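Long-range contact in hexokinase (Schistosoma mansoni, PDB 1BDG), which probably catalyses the ATP-dependent phosphorylation of glucose and other hexoses to their 6-phosphates, the first step of glycolysis: residues Val194-Val199 with Gly221-Tyr226. Numbering follows the deposited sequence.
Sequences VVNDTV and GTNVAY. With GLC (alpha-D-glucopyranose), chain B.
The first turn of helix 197-206 packs on strand 222-229 where Thr198 meets Ala225, their CA atoms 5.4 Å apart. Thr198 divides its branches along the strand: its methyl CG2 rests by the backbone of Asn223 and its hydroxyl lies beside the Ala225 methyl. With its hydroxyl between the backbone N and the carbonyl carbon (chi1 47°), Thr198 OG1 also turns back to donate to Asn196 OD1 (2.7 Å), meeting a lone pair in the amide plane. Thr198 N donates to the same oxygen from above that plane; this capping bond makes Asn196 the N-cap of the helix, and two bonds restrain its amide. Val199 widens the apolar patch, its CG2 4.3 Å from Ala225 CB. In this member of the actin-like ATPase superfamily, the strand-to-helix junction lies in the cleft between the small and large subdomains and binds glucose. Here Asn196 ND2 gives a nearly straight bond (169°) to glucose O3. The Asp197 carboxylate takes two sugar hydroxyls, O4 on OD1 (2.7 Å) and O6 on OD2 (2.9 Å), while Ser144 also bonds OD2. Across the contact, Asn223 ND2 donates to glucose O4 (3.0 Å), so O4 joins the strand to the helix start. The Asn196 and Asn223 amides are turned 68° to each other. Asn247 OD1 accepts from Asn223 ND2, and Thr248 OG1 and Glu249 N bond Asn223 OD1, fixing which end of the amide faces the sugar.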
loop_
_atom_site.group_PDB
_atom_site.type_symbol
_atom_site.label_atom_id
_atom_site.label_comp_id
_atom_site.label_asym_id
_atom_site.label_seq_id
_atom_site.Cartn_x
_atom_site.Cartn_y
_atom_site.Cartn_z
ATOM N N VAL A 194 3.644 17.773 -2.648
ATOM C CA VAL A 194 3.982 16.384 -2.470
ATOM C C VAL A 194 2.955 15.837 -1.519
ATOM O O VAL A 194 2.807 16.310 -0.395
ATOM C CB VAL A 194 5.383 16.175 -1.892
ATOM C CG1 VAL A 194 5.728 14.696 -1.922
ATOM C CG2 VAL A 194 6.382 16.964 -2.701
ATOM N N VAL A 195 2.239 14.836 -1.996
ATOM C CA VAL A 195 1.200 14.184 -1.240
ATOM C C VAL A 195 1.468 12.685 -1.322
ATOM O O VAL A 195 1.992 12.180 -2.323
ATOM C CB VAL A 195 -0.173 14.522 -1.865
ATOM C CG1 VAL A 195 -1.243 13.559 -1.389
ATOM C CG2 VAL A 195 -0.553 15.949 -1.530
ATOM N N ASN A 196 1.204 11.993 -0.228
ATOM C CA ASN A 196 1.358 10.541 -0.173
ATOM C C ASN A 196 0.081 9.917 -0.814
ATOM O O ASN A 196 -0.968 10.565 -0.893
ATOM C CB ASN A 196 1.513 10.134 1.293
ATOM C CG ASN A 196 1.807 8.674 1.466
ATOM O OD1 ASN A 196 0.916 7.877 1.774
ATOM N ND2 ASN A 196 3.057 8.305 1.273
ATOM N N ASP A 197 0.146 8.682 -1.282
ATOM C CA ASP A 197 -1.046 8.103 -1.884
ATOM C C ASP A 197 -2.228 8.012 -0.925
ATOM O O ASP A 197 -3.338 8.347 -1.305
ATOM C CB ASP A 197 -0.776 6.760 -2.582
ATOM C CG ASP A 197 -0.088 5.736 -1.689
ATOM O OD1 ASP A 197 -0.144 5.835 -0.452
ATOM O OD2 ASP A 197 0.508 4.796 -2.230
ATOM N N THR A 198 -2.000 7.635 0.330
ATOM C CA THR A 198 -3.098 7.535 1.288
ATOM C C THR A 198 -3.806 8.870 1.415
ATOM O O THR A 198 -5.043 8.940 1.362
ATOM C CB THR A 198 -2.588 7.154 2.643
ATOM O OG1 THR A 198 -1.461 7.968 2.950
ATOM C CG2 THR A 198 -2.188 5.708 2.667
ATOM N N VAL A 199 -3.003 9.930 1.545
ATOM C CA VAL A 199 -3.498 11.309 1.675
ATOM C C VAL A 199 -4.304 11.659 0.420
ATOM O O VAL A 199 -5.442 12.127 0.514
ATOM C CB VAL A 199 -2.323 12.313 1.889
ATOM C CG1 VAL A 199 -2.849 13.674 2.262
ATOM C CG2 VAL A 199 -1.410 11.814 2.991
ATOM N N GLY A 221 1.550 -2.116 -1.655
ATOM C CA GLY A 221 1.933 -1.855 -0.283
ATOM C C GLY A 221 0.742 -1.411 0.552
ATOM O O GLY A 221 -0.284 -1.028 0.008
ATOM N N THR A 222 0.854 -1.493 1.873
ATOM C CA THR A 222 -0.237 -1.092 2.737
ATOM C C THR A 222 0.157 0.108 3.575
ATOM O O THR A 222 1.330 0.268 3.959
ATOM C CB THR A 222 -0.739 -2.262 3.628
ATOM O OG1 THR A 222 -1.913 -1.854 4.334
ATOM C CG2 THR A 222 0.308 -2.703 4.634
ATOM N N ASN A 223 -0.815 0.988 3.792
ATOM C CA ASN A 223 -0.625 2.203 4.574
ATOM C C ASN A 223 -1.976 2.900 4.703
ATOM O O ASN A 223 -2.841 2.721 3.860
ATOM C CB ASN A 223 0.382 3.129 3.897
ATOM C CG ASN A 223 0.793 4.276 4.773
ATOM O OD1 ASN A 223 0.386 4.357 5.919
ATOM N ND2 ASN A 223 1.600 5.171 4.244
ATOM N N VAL A 224 -2.160 3.664 5.773
ATOM C CA VAL A 224 -3.396 4.385 6.010
ATOM C C VAL A 224 -3.041 5.814 6.412
ATOM O O VAL A 224 -1.927 6.088 6.889
ATOM C CB VAL A 224 -4.208 3.767 7.162
ATOM C CG1 VAL A 224 -3.726 4.276 8.499
ATOM C CG2 VAL A 224 -5.659 4.079 6.996
ATOM N N ALA A 225 -3.994 6.719 6.221
ATOM C CA ALA A 225 -3.830 8.112 6.566
ATOM C C ALA A 225 -5.176 8.466 7.146
ATOM O O ALA A 225 -6.187 7.919 6.709
ATOM C CB ALA A 225 -3.563 8.917 5.332
ATOM N N TYR A 226 -5.207 9.345 8.138
ATOM C CA TYR A 226 -6.470 9.722 8.760
ATOM C C TYR A 226 -6.451 11.177 9.257
ATOM O O TYR A 226 -5.383 11.771 9.389
ATOM C CB TYR A 226 -6.793 8.734 9.901
ATOM C CG TYR A 226 -5.929 8.896 11.124
ATOM C CD1 TYR A 226 -4.652 8.359 11.173
ATOM C CD2 TYR A 226 -6.367 9.651 12.214
ATOM C CE1 TYR A 226 -3.821 8.584 12.284
ATOM C CE2 TYR A 226 -5.558 9.879 13.318
ATOM C CZ TYR A 226 -4.287 9.351 13.351
ATOM O OH TYR A 226 -3.471 9.604 14.432
HETATM C C1 GLC B . 4.437 1.639 1.034
HETATM C C2 GLC B . 4.957 3.070 1.178
HETATM C C3 GLC B . 3.851 3.967 1.683
HETATM C C4 GLC B . 2.651 3.868 0.758
HETATM C C5 GLC B . 2.207 2.425 0.666
HETATM C C6 GLC B . 1.048 2.241 -0.295
HETATM O O1 GLC B . 3.974 1.221 2.274
HETATM O O2 GLC B . 6.046 3.116 2.098
HETATM O O3 GLC B . 4.297 5.314 1.737
HETATM O O4 GLC B . 1.603 4.672 1.244
HETATM O O5 GLC B . 3.288 1.631 0.176
HETATM O O6 GLC B . 1.499 2.091 -1.624
#